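Local coordinates for protein putative alpha-L-fucosidase (Bacteroides thetaiotaomicron VPI-5482, PDB 3GZA) that probably hydrolyses terminal alpha-L-fucose residues from glycans, as a putative exported alpha-L-fucosidase of glycoside hydrolase family 29, at residues A[76-82]-A[124-130]; A[175-181]-A[203-209]; A[195-200]-A[208-214]. All coordinates share one frame; numbering follows the deposited sequence.

Contact 1: residues A[76-82]-A[124-130]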
loop_
_atom_site.group_PDB
_atom_site.type_symbol
_atom_site.label_atom_id
_atom_site.label_comp_id
_atom_site.label_asym_id
_atom_site.label_seq_id
_atom_site.Cartn_x
_atom_site.Cartn_y
_atom_site.Cartn_z
ATOM N N ALA A 76 9.586 -27.245 1.875
ATOM C CA ALA A 76 10.265 -25.922 1.861
ATOM C C ALA A 76 9.146 -24.872 1.887
ATOM O O ALA A 76 8.151 -25.008 1.198
ATOM C CB ALA A 76 11.178 -25.746 0.616
ATOM N N VAL A 77 9.359 -23.861 2.704
ATOM C CA VAL A 77 8.389 -22.794 2.965
ATOM C C VAL A 77 9.016 -21.449 2.673
ATOM O O VAL A 77 10.163 -21.203 3.020
ATOM C CB VAL A 77 7.955 -22.879 4.455
ATOM C CG1 VAL A 77 6.906 -21.813 4.835
ATOM C CG2 VAL A 77 7.441 -24.295 4.815
ATOM N N LEU A 78 8.244 -20.544 2.065
ATOM C CA LEU A 78 8.674 -19.189 1.781
ATOM C C LEU A 78 7.805 -18.158 2.454
ATOM O O LEU A 78 6.601 -18.314 2.501
ATOM C CB LEU A 78 8.571 -18.934 0.256
ATOM C CG LEU A 78 8.867 -17.515 -0.225
ATOM C CD1 LEU A 78 10.304 -17.039 0.124
ATOM C CD2 LEU A 78 8.598 -17.321 -1.764
ATOM N N THR A 79 8.434 -17.134 3.032
ATOM C CA THR A 79 7.721 -16.011 3.603
ATOM C C THR A 79 7.103 -15.167 2.490
ATOM O O THR A 79 7.791 -14.352 1.847
ATOM C CB THR A 79 8.628 -15.125 4.461
ATOM O OG1 THR A 79 9.692 -14.638 3.645
ATOM C CG2 THR A 79 9.224 -15.880 5.649
ATOM N N ALA A 80 5.819 -15.346 2.234
ATOM C CA ALA A 80 5.105 -14.514 1.294
ATOM C C ALA A 80 5.014 -13.080 1.771
ATOM O O ALA A 80 5.076 -12.152 0.964
ATOM C CB ALA A 80 3.713 -15.075 1.036
ATOM N N THR A 81 4.778 -12.924 3.061
ATOM C CA THR A 81 4.921 -11.636 3.781
ATOM C C THR A 81 5.609 -11.948 5.122
ATOM O O THR A 81 5.688 -13.120 5.551
ATOM C CB THR A 81 3.635 -10.938 4.166
ATOM O OG1 THR A 81 2.872 -11.776 5.088
ATOM C CG2 THR A 81 2.775 -10.602 2.922
ATOM N N HIS A 82 6.109 -10.894 5.764
ATOM C CA HIS A 82 6.775 -11.017 7.028
ATOM C C HIS A 82 6.360 -9.836 7.893
ATOM O O HIS A 82 5.276 -9.881 8.479
ATOM C CB HIS A 82 8.274 -11.289 6.887
ATOM C CG HIS A 82 8.938 -11.601 8.175
ATOM N ND1 HIS A 82 9.678 -10.679 8.857
ATOM C CD2 HIS A 82 8.948 -12.728 8.926
ATOM C CE1 HIS A 82 10.132 -11.215 9.976
ATOM N NE2 HIS A 82 9.682 -12.462 10.061
ATOM N N GLN A 124 7.788 -30.670 -0.975
ATOM C CA GLN A 124 6.425 -30.173 -0.821
ATOM C C GLN A 124 6.489 -28.703 -0.410
ATOM O O GLN A 124 7.119 -28.350 0.583
ATOM C CB GLN A 124 5.702 -30.995 0.250
ATOM C CG GLN A 124 5.545 -32.467 -0.182
ATOM C CD GLN A 124 5.063 -33.399 0.938
ATOM O OE1 GLN A 124 3.900 -33.400 1.289
ATOM N NE2 GLN A 124 5.962 -34.204 1.475
ATOM N N PRO A 125 5.812 -27.826 -1.160
ATOM C CA PRO A 125 5.851 -26.407 -0.837
ATOM C C PRO A 125 4.869 -25.951 0.171
ATOM O O PRO A 125 3.734 -26.379 0.119
ATOM C CB PRO A 125 5.490 -25.729 -2.187
ATOM C CG PRO A 125 4.674 -26.702 -2.866
ATOM C CD PRO A 125 5.085 -28.067 -2.425
ATOM N N GLY A 126 5.305 -25.110 1.082
ATOM C CA GLY A 126 4.423 -24.436 2.008
ATOM C C GLY A 126 4.616 -22.929 1.926
ATOM O O GLY A 126 5.568 -22.450 1.368
ATOM N N ILE A 127 3.703 -22.192 2.559
ATOM C CA ILE A 127 3.743 -20.725 2.511
ATOM C C ILE A 127 3.627 -20.159 3.919
ATOM O O ILE A 127 2.772 -20.592 4.707
ATOM C CB ILE A 127 2.661 -20.160 1.603
ATOM C CG1 ILE A 127 2.850 -20.598 0.124
ATOM C CG2 ILE A 127 2.743 -18.628 1.653
ATOM C CD1 ILE A 127 1.736 -20.206 -0.851
ATOM N N TYR A 128 4.503 -19.229 4.242
ATOM C CA TYR A 128 4.480 -18.505 5.507
ATOM C C TYR A 128 3.889 -17.127 5.236
ATOM O O TYR A 128 4.247 -16.450 4.241
ATOM C CB TYR A 128 5.908 -18.419 6.034
ATOM C CG TYR A 128 6.273 -17.585 7.238
ATOM C CD1 TYR A 128 6.124 -16.202 7.261
ATOM C CD2 TYR A 128 6.814 -18.195 8.362
ATOM C CE1 TYR A 128 6.493 -15.464 8.358
ATOM C CE2 TYR A 128 7.203 -17.456 9.448
ATOM C CZ TYR A 128 7.026 -16.079 9.445
ATOM O OH TYR A 128 7.456 -15.345 10.537
ATOM N N ILE A 129 3.029 -16.696 6.130
ATOM C CA ILE A 129 2.338 -15.415 5.969
ATOM C C ILE A 129 2.445 -14.681 7.297
ATOM O O ILE A 129 1.979 -15.174 8.322
ATOM C CB ILE A 129 0.835 -15.653 5.626
ATOM C CG1 ILE A 129 0.702 -16.569 4.411
ATOM C CG2 ILE A 129 0.147 -14.276 5.355
ATOM C CD1 ILE A 129 -0.755 -16.988 4.105
ATOM N N GLY A 130 3.010 -13.480 7.266
ATOM C CA GLY A 130 3.117 -12.642 8.454
ATOM C C GLY A 130 2.001 -11.612 8.434
ATOM O O GLY A 130 1.934 -10.744 7.541
#

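Contact 2: residues A[175-181]-A[203-209]. With EPE (4-(2-hydroxyethyl)-1-piperazine ethanesulfonic acid), chain C.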
loop_
_atom_site.group_PDB
_atom_site.type_symbol
_atom_site.label_atom_id
_atom_site.label_comp_id
_atom_site.label_asym_id
_atom_site.label_seq_id
_atom_site.Cartn_x
_atom_site.Cartn_y
_atom_site.Cartn_z
ATOM N N ASP A 175 -1.527 -27.334 -4.309
ATOM C CA ASP A 175 -1.704 -27.912 -2.965
ATOM C C ASP A 175 -0.479 -27.677 -2.119
ATOM O O ASP A 175 0.658 -27.867 -2.564
ATOM C CB ASP A 175 -2.049 -29.387 -3.057
ATOM C CG ASP A 175 -3.409 -29.640 -3.712
ATOM O OD1 ASP A 175 -4.217 -28.689 -3.857
ATOM O OD2 ASP A 175 -3.706 -30.804 -4.075
ATOM N N LEU A 176 -0.704 -27.204 -0.893
ATOM C CA LEU A 176 0.360 -26.775 -0.010
ATOM C C LEU A 176 0.567 -27.725 1.190
ATOM O O LEU A 176 -0.352 -28.398 1.660
ATOM C CB LEU A 176 0.029 -25.398 0.558
ATOM C CG LEU A 176 -0.204 -24.302 -0.488
ATOM C CD1 LEU A 176 -0.700 -23.010 0.155
ATOM C CD2 LEU A 176 1.049 -24.105 -1.323
ATOM N N TYR A 177 1.806 -27.727 1.642
ATOM C CA TYR A 177 2.231 -28.562 2.751
ATOM C C TYR A 177 1.761 -27.979 4.059
ATOM O O TYR A 177 1.266 -28.707 4.906
ATOM C CB TYR A 177 3.764 -28.679 2.711
ATOM C CG TYR A 177 4.322 -29.604 3.764
ATOM C CD1 TYR A 177 4.351 -30.970 3.575
ATOM C CD2 TYR A 177 4.915 -29.095 4.934
ATOM C CE1 TYR A 177 4.884 -31.831 4.547
ATOM C CE2 TYR A 177 5.405 -29.967 5.909
ATOM C CZ TYR A 177 5.438 -31.322 5.690
ATOM O OH TYR A 177 5.984 -32.160 6.647
HETATM N N MSE A 178 2.005 -26.685 4.228
HETATM C CA MSE A 178 1.536 -25.985 5.404
HETATM C C MSE A 178 1.312 -24.533 5.041
HETATM O O MSE A 178 1.840 -24.044 4.009
HETATM C CB MSE A 178 2.607 -25.978 6.523
HETATM C CG MSE A 178 3.836 -25.194 6.270
HETATM SE SE MSE A 178 4.944 -24.926 7.792
HETATM C CE MSE A 178 5.621 -26.725 8.015
ATOM N N ILE A 179 0.523 -23.887 5.896
ATOM C CA ILE A 179 0.388 -22.427 5.968
ATOM C C ILE A 179 0.874 -22.133 7.387
ATOM O O ILE A 179 0.324 -22.683 8.346
ATOM C CB ILE A 179 -1.018 -21.855 5.800
ATOM C CG1 ILE A 179 -1.499 -22.011 4.338
ATOM C CG2 ILE A 179 -1.044 -20.378 6.265
ATOM C CD1 ILE A 179 -0.732 -21.236 3.268
ATOM N N TRP A 180 1.916 -21.307 7.488
ATOM C CA TRP A 180 2.557 -20.915 8.730
ATOM C C TRP A 180 2.375 -19.426 8.907
ATOM O O TRP A 180 2.876 -18.635 8.124
ATOM C CB TRP A 180 4.050 -21.207 8.637
ATOM C CG TRP A 180 4.950 -20.896 9.823
ATOM C CD1 TRP A 180 4.684 -20.099 10.915
ATOM C CD2 TRP A 180 6.311 -21.323 9.976
ATOM N NE1 TRP A 180 5.755 -20.060 11.752
ATOM C CE2 TRP A 180 6.776 -20.798 11.200
ATOM C CE3 TRP A 180 7.170 -22.121 9.208
ATOM C CZ2 TRP A 180 8.059 -21.019 11.659
ATOM C CZ3 TRP A 180 8.451 -22.346 9.674
ATOM C CH2 TRP A 180 8.901 -21.755 10.857
ATOM N N PHE A 181 1.665 -19.044 9.946
ATOM C CA PHE A 181 1.476 -17.643 10.273
ATOM C C PHE A 181 2.490 -17.216 11.314
ATOM O O PHE A 181 2.688 -17.934 12.316
ATOM C CB PHE A 181 0.088 -17.418 10.818
ATOM C CG PHE A 181 -0.996 -17.630 9.796
ATOM C CD1 PHE A 181 -1.309 -16.612 8.930
ATOM C CD2 PHE A 181 -1.755 -18.780 9.765
ATOM C CE1 PHE A 181 -2.328 -16.753 7.982
ATOM C CE2 PHE A 181 -2.763 -18.938 8.774
ATOM C CZ PHE A 181 -3.022 -17.910 7.900
ATOM N N GLN A 203 -7.635 -25.852 0.999
ATOM C CA GLN A 203 -6.442 -26.617 1.286
ATOM C C GLN A 203 -6.715 -27.659 2.378
ATOM O O GLN A 203 -6.023 -27.657 3.416
ATOM C CB GLN A 203 -5.344 -25.654 1.718
ATOM C CG GLN A 203 -4.805 -24.735 0.628
ATOM C CD GLN A 203 -3.976 -25.423 -0.399
ATOM O OE1 GLN A 203 -3.338 -26.442 -0.126
ATOM N NE2 GLN A 203 -3.934 -24.854 -1.591
ATOM N N PRO A 204 -7.667 -28.562 2.145
ATOM C CA PRO A 204 -8.055 -29.530 3.157
ATOM C C PRO A 204 -6.939 -30.454 3.671
ATOM O O PRO A 204 -7.088 -30.997 4.758
ATOM C CB PRO A 204 -9.193 -30.325 2.485
ATOM C CG PRO A 204 -8.916 -30.159 1.068
ATOM C CD PRO A 204 -8.465 -28.758 0.929
ATOM N N ASN A 205 -5.857 -30.650 2.934
ATOM C CA ASN A 205 -4.757 -31.506 3.418
ATOM C C ASN A 205 -3.532 -30.742 3.846
ATOM O O ASN A 205 -2.517 -31.321 4.123
ATOM C CB ASN A 205 -4.374 -32.492 2.346
ATOM C CG ASN A 205 -5.478 -33.453 2.071
ATOM O OD1 ASN A 205 -5.933 -34.171 2.973
ATOM N ND2 ASN A 205 -5.948 -33.456 0.846
ATOM N N CYS A 206 -3.663 -29.425 3.924
ATOM C CA CYS A 206 -2.591 -28.541 4.332
ATOM C C CYS A 206 -2.507 -28.386 5.837
ATOM O O CYS A 206 -3.512 -28.224 6.502
ATOM C CB CYS A 206 -2.779 -27.170 3.650
ATOM S SG CYS A 206 -1.560 -25.898 4.019
ATOM N N LEU A 207 -1.301 -28.439 6.393
ATOM C CA LEU A 207 -1.128 -28.235 7.831
ATOM C C LEU A 207 -1.425 -26.795 8.139
ATOM O O LEU A 207 -0.871 -25.892 7.513
ATOM C CB LEU A 207 0.286 -28.589 8.282
ATOM C CG LEU A 207 0.719 -30.049 8.084
ATOM C CD1 LEU A 207 2.297 -30.190 7.952
ATOM C CD2 LEU A 207 0.102 -30.982 9.158
ATOM N N PHE A 208 -2.279 -26.587 9.118
ATOM C CA PHE A 208 -2.710 -25.243 9.545
ATOM C C PHE A 208 -1.910 -24.890 10.814
ATOM O O PHE A 208 -2.061 -25.545 11.867
ATOM C CB PHE A 208 -4.199 -25.225 9.834
ATOM C CG PHE A 208 -4.711 -23.888 10.280
ATOM C CD1 PHE A 208 -5.077 -22.908 9.354
ATOM C CD2 PHE A 208 -4.809 -23.588 11.643
ATOM C CE1 PHE A 208 -5.529 -21.682 9.776
ATOM C CE2 PHE A 208 -5.257 -22.364 12.055
ATOM C CZ PHE A 208 -5.629 -21.415 11.143
ATOM N N TYR A 209 -1.028 -23.884 10.715
ATOM C CA TYR A 209 -0.173 -23.509 11.821
ATOM C C TYR A 209 -0.141 -21.993 11.891
ATOM O O TYR A 209 0.675 -21.363 11.187
ATOM C CB TYR A 209 1.202 -24.154 11.630
ATOM C CG TYR A 209 2.150 -23.816 12.714
ATOM C CD1 TYR A 209 2.029 -24.375 13.968
ATOM C CD2 TYR A 209 3.192 -22.936 12.494
ATOM C CE1 TYR A 209 2.888 -24.031 14.983
ATOM C CE2 TYR A 209 4.045 -22.556 13.551
ATOM C CZ TYR A 209 3.865 -23.104 14.777
ATOM O OH TYR A 209 4.626 -22.789 15.873
HETATM N N1 EPE C . 8.204 -17.157 17.989
HETATM C C2 EPE C . 9.201 -16.475 17.149
HETATM C C3 EPE C . 10.126 -15.794 18.169
HETATM N N4 EPE C . 10.818 -16.802 18.963
HETATM C C5 EPE C . 9.834 -17.439 19.781
HETATM C C6 EPE C . 8.843 -18.152 18.815
HETATM C C7 EPE C . 11.934 -16.143 19.644
HETATM C C8 EPE C . 12.697 -16.880 20.719
HETATM O O8 EPE C . 13.359 -18.032 20.253
HETATM C C9 EPE C . 6.971 -17.510 17.250
HETATM C C10 EPE C . 7.208 -18.758 16.473
HETATM S S EPE C . 5.801 -19.263 15.433
HETATM O O1S EPE C . 6.209 -20.618 15.147
HETATM O O2S EPE C . 5.750 -18.410 14.262
HETATM O O3S EPE C . 4.545 -19.252 16.236
#

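Contact 3: residues A[195-200]-A[208-214]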
loop_
_atom_site.group_PDB
_atom_site.type_symbol
_atom_site.label_atom_id
_atom_site.label_comp_id
_atom_site.label_asym_id
_atom_site.label_seq_id
_atom_site.Cartn_x
_atom_site.Cartn_y
_atom_site.Cartn_z
ATOM N N VAL A 195 -9.282 -17.255 9.208
ATOM C CA VAL A 195 -8.539 -17.985 8.183
ATOM C C VAL A 195 -8.687 -19.501 8.164
ATOM O O VAL A 195 -8.458 -20.127 7.133
ATOM C CB VAL A 195 -7.021 -17.610 8.213
ATOM C CG1 VAL A 195 -6.832 -16.141 7.723
ATOM C CG2 VAL A 195 -6.404 -17.791 9.627
ATOM N N GLU A 196 -9.076 -20.106 9.276
ATOM C CA GLU A 196 -9.145 -21.550 9.315
ATOM C C GLU A 196 -10.173 -22.059 8.299
ATOM O O GLU A 196 -9.888 -23.036 7.592
ATOM C CB GLU A 196 -9.422 -22.093 10.732
ATOM C CG GLU A 196 -9.260 -23.576 10.766
ATOM C CD GLU A 196 -9.922 -24.251 11.947
ATOM O OE1 GLU A 196 -10.329 -23.575 12.938
ATOM O OE2 GLU A 196 -10.043 -25.505 11.875
ATOM N N PRO A 197 -11.338 -21.402 8.173
ATOM C CA PRO A 197 -12.278 -21.914 7.165
ATOM C C PRO A 197 -11.781 -21.820 5.748
ATOM O O PRO A 197 -12.188 -22.629 4.904
ATOM C CB PRO A 197 -13.495 -21.009 7.326
ATOM C CG PRO A 197 -13.401 -20.490 8.700
ATOM C CD PRO A 197 -11.966 -20.309 8.964
ATOM N N ILE A 198 -10.957 -20.821 5.482
ATOM C CA ILE A 198 -10.375 -20.634 4.131
ATOM C C ILE A 198 -9.401 -21.777 3.834
ATOM O O ILE A 198 -9.471 -22.412 2.778
ATOM C CB ILE A 198 -9.673 -19.286 4.004
ATOM C CG1 ILE A 198 -10.649 -18.144 4.179
ATOM C CG2 ILE A 198 -8.980 -19.137 2.623
ATOM C CD1 ILE A 198 -9.913 -16.820 4.351
ATOM N N VAL A 199 -8.543 -22.074 4.795
ATOM C CA VAL A 199 -7.568 -23.154 4.633
ATOM C C VAL A 199 -8.337 -24.483 4.547
ATOM O O VAL A 199 -8.065 -25.343 3.684
ATOM C CB VAL A 199 -6.509 -23.124 5.740
ATOM C CG1 VAL A 199 -5.567 -24.366 5.594
ATOM C CG2 VAL A 199 -5.742 -21.816 5.719
ATOM N N ASN A 200 -9.392 -24.664 5.335
ATOM C CA ASN A 200 -10.116 -25.926 5.266
ATOM C C ASN A 200 -10.801 -26.140 3.931
ATOM O O ASN A 200 -10.854 -27.243 3.418
ATOM C CB ASN A 200 -11.182 -25.991 6.363
ATOM C CG ASN A 200 -10.610 -26.352 7.718
ATOM O OD1 ASN A 200 -9.528 -26.979 7.807
ATOM N ND2 ASN A 200 -11.353 -26.006 8.784
ATOM N N PHE A 208 -2.279 -26.587 9.118
ATOM C CA PHE A 208 -2.710 -25.243 9.545
ATOM C C PHE A 208 -1.910 -24.890 10.814
ATOM O O PHE A 208 -2.061 -25.545 11.867
ATOM C CB PHE A 208 -4.199 -25.225 9.834
ATOM C CG PHE A 208 -4.711 -23.888 10.280
ATOM C CD1 PHE A 208 -5.077 -22.908 9.354
ATOM C CD2 PHE A 208 -4.809 -23.588 11.643
ATOM C CE1 PHE A 208 -5.529 -21.682 9.776
ATOM C CE2 PHE A 208 -5.257 -22.364 12.055
ATOM C CZ PHE A 208 -5.629 -21.415 11.143
ATOM N N TYR A 209 -1.028 -23.884 10.715
ATOM C CA TYR A 209 -0.173 -23.509 11.821
ATOM C C TYR A 209 -0.141 -21.993 11.891
ATOM O O TYR A 209 0.675 -21.363 11.187
ATOM C CB TYR A 209 1.202 -24.154 11.630
ATOM C CG TYR A 209 2.150 -23.816 12.714
ATOM C CD1 TYR A 209 2.029 -24.375 13.968
ATOM C CD2 TYR A 209 3.192 -22.936 12.494
ATOM C CE1 TYR A 209 2.888 -24.031 14.983
ATOM C CE2 TYR A 209 4.045 -22.556 13.551
ATOM C CZ TYR A 209 3.865 -23.104 14.777
ATOM O OH TYR A 209 4.626 -22.789 15.873
ATOM N N HIS A 210 -0.927 -21.335 12.744
ATOM C CA HIS A 210 -1.806 -21.844 13.778
ATOM C C HIS A 210 -2.604 -20.648 14.267
ATOM O O HIS A 210 -2.311 -19.520 13.904
ATOM C CB HIS A 210 -0.998 -22.410 14.969
ATOM C CG HIS A 210 0.002 -21.461 15.517
ATOM N ND1 HIS A 210 -0.163 -20.801 16.710
ATOM C CD2 HIS A 210 1.216 -21.074 15.033
ATOM C CE1 HIS A 210 0.898 -20.040 16.936
ATOM N NE2 HIS A 210 1.765 -20.212 15.953
ATOM N N ASN A 211 -3.633 -20.896 15.062
ATOM C CA ASN A 211 -4.351 -19.806 15.719
ATOM C C ASN A 211 -4.875 -20.275 17.079
ATOM O O ASN A 211 -4.519 -21.361 17.547
ATOM C CB ASN A 211 -5.408 -19.177 14.823
ATOM C CG ASN A 211 -6.645 -20.025 14.664
ATOM O OD1 ASN A 211 -6.723 -21.151 15.174
ATOM N ND2 ASN A 211 -7.613 -19.503 13.908
ATOM N N ILE A 212 -5.706 -19.465 17.740
ATOM C CA ILE A 212 -6.168 -19.843 19.049
ATOM C C ILE A 212 -6.977 -21.110 19.093
ATOM O O ILE A 212 -7.141 -21.703 20.131
ATOM C CB ILE A 212 -6.959 -18.649 19.696
ATOM C CG1 ILE A 212 -7.010 -18.740 21.207
ATOM C CG2 ILE A 212 -8.374 -18.483 19.053
ATOM C CD1 ILE A 212 -7.375 -17.404 21.809
ATOM N N ASP A 213 -7.575 -21.474 17.969
ATOM C CA ASP A 213 -8.470 -22.644 17.894
ATOM C C ASP A 213 -7.755 -23.920 17.487
ATOM O O ASP A 213 -8.203 -25.019 17.844
ATOM C CB ASP A 213 -9.568 -22.408 16.856
ATOM C CG ASP A 213 -10.504 -21.303 17.235
ATOM O OD1 ASP A 213 -10.760 -21.099 18.448
ATOM O OD2 ASP A 213 -10.994 -20.581 16.321
ATOM N N ARG A 214 -6.681 -23.780 16.734
ATOM C CA ARG A 214 -6.030 -24.912 16.110
ATOM C C ARG A 214 -4.577 -24.737 15.752
ATOM O O ARG A 214 -4.180 -23.712 15.194
ATOM C CB ARG A 214 -6.807 -25.201 14.804
ATOM C CG ARG A 214 -6.268 -26.361 14.000
ATOM C CD ARG A 214 -7.047 -26.530 12.742
ATOM N NE ARG A 214 -6.420 -27.397 11.750
ATOM C CZ ARG A 214 -6.912 -27.591 10.532
ATOM N NH1 ARG A 214 -8.075 -27.077 10.167
ATOM N NH2 ARG A 214 -6.277 -28.365 9.671
HETATM O O HOH W 1 -10.287 -20.840 13.766
HETATM O O HOH W 2 -8.117 -29.799 7.089
#

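Contact 1: residues A[76-82]-A[124-130]
T79 sets its methyl against the aromatic ring of Y128: CG2 stands 3.9 Å from the ring centroid and 24° off the normal, a CH-pi contact displaced toward the rim near CD1. T79 holds OG1 between its backbone N and carbonyl carbon (chi1 59°), which turns CG2 to the ring and leaves the hydroxyl to bond Y28 N; with CG anti to its own N, the Y128 side chain runs alongside that of T79 and lays its ring against CG2. Further out, the edge of the Y128 ring receives T81 O in its plane, and its OH comes 3.4 Å from H82 CD2, the two rings meeting rim to rim. Nearer the ring's root, V77 CG1 packs 3.7 Å from Y128 CB, the side chains crossing at about a right angle.

Parallel pairing underlies this, 75-79 and 124-129 being neighbouring strands of the family's TIM barrel. V77, T79 and Y128 put their side chains on one face of the sheet, A76, L78, P125 and I127 on the other; G126 pairs with V77 by its backbone. Y128 N donates to L78 O at 2.9 Å with an N-H...O angle of 170°. Past the strand, A80 N still reaches Y128 O (2.8 Å), and T81 OG1 accepts from G130 N at 2.8 Å, continuing the pairing with a side-chain bond.

Strand 75-79 has strand 22-26 on its other side, while strand 124-129 is followed by strand 178-181, where I179 meets I127 and I129. Helix 110-121 packs on A76 and L78 through F114, and helix 148-171 covers A80, I127 and I129 through L169.

Contact 2: residues A[175-181]-A[203-209]
Y209 OH donates to sulfonate oxygen O1S of the bound buffer molecule EPE at 2.8 Å, while W180 NE1 reaches the neighbouring oxygen, EPE O2S, at 3.0 Å. The indole bond is nearly straight (173° at the hydrogen), and O2S lies in the ring plane. Between them the two rings form an edge-to-face pair with planes at 74°: the CD2-CE2 edge of Y209 points at the face of the W180 five-membered ring, their centroids 4.9 Å apart. Both residues hold CG anti to the backbone N, which sends the rings out side by side and puts both donors at one anion. H210, G183 and E223 also bond EPE.

Strands 178-181 and 207-209 run parallel as the two strands of a beta-alpha-beta unit whose helix is 196-202, within the TIM barrel of this family. Both the N and the O of I179 turn to strand 207-209: its N donates to L207 O, and its O accepts from Y209 N at 3.0 Å, the donor nearly in line with the carbonyl bond.

At the other end L207 CD1 sits over the Y177 ring, 4.1 Å from the centroid, and the Y177 hydroxyl bonds K16 O. C206 wedges against the backbone of M178, SG lying 3.3 Å from M178 C. Beyond it Q203, the first residue past the helix, bends at chi2 (-71°) and brings OE1 to L176 N at 2.8 Å; its NE2 is held by C170 O and G174 O.

Contact 3: residues A[195-200]-A[208-214]
V195 touches F208 first, its CG2 coming to the ring edge in plane, 4.0 Å from CE1. E196 then crosses over the face: CG stands 4.2 Å from the ring centroid and 8° off the normal, a centred CH-pi contact. With CG opposite the backbone N (chi1 -171°) and an extended chain beyond, the carboxylate is carried past the ring to R214. There OE2 accepts from R214 NH1 at 3.0 Å in a salt bridge, met on its anti side, with the two planar groups 79° apart. OE1 shares a water with N211 ND2 and D213 OD2. One turn on, V199 CG2 meets the F208 edge at CD1 (3.9 Å). N200 OD1 takes R214 NH1 on a lone pair at 2.8 Å, its amide nearly coplanar with the guanidinium.

Helix 196-202 of the beta-alpha-beta unit thus packs on F208 of the next strand, whose CB lies over the R214 guanidinium. N211 shapes the loop: its OD1 accepts from D213 N, an Asx turn, and from R214 N, an Asx motif. R214 NE bridges D216. A leucine in place of R214 would probably leave the E196 carboxylate without its countercharge, N200 OD1 without its NH1 donor and D216 without the salt bridge from NE. R214 on E196, R244 and R189 on D213, and the water between them probably make the nearness of the two carboxylates tolerable.

In the fold
Contacts 1 and 2 are successive parallel strand pairs of the barrel sheet: their centres are 10 Å apart, and strands 124-129 and 178-181 join them, with I129 N 2.8 Å from W180 O and P125 O 2.8 Å from Y177 N. Y128 CD2 packs 3.6 Å from W180 CD2, linking Y128 to the W180-Y209 pair that binds EPE. Contact 3 lies about 9 Å from contact 2, centre to centre, and shares F208 and Y209 with it; F181 CZ touches V195 CG2 at 3.8 Å. Contacts 1 and 3 do not touch, their nearest atoms being about 7 Å apart. EPE probably marks a pocket at the C-terminal strand ends, where TIM-barrel enzymes carry their active sites.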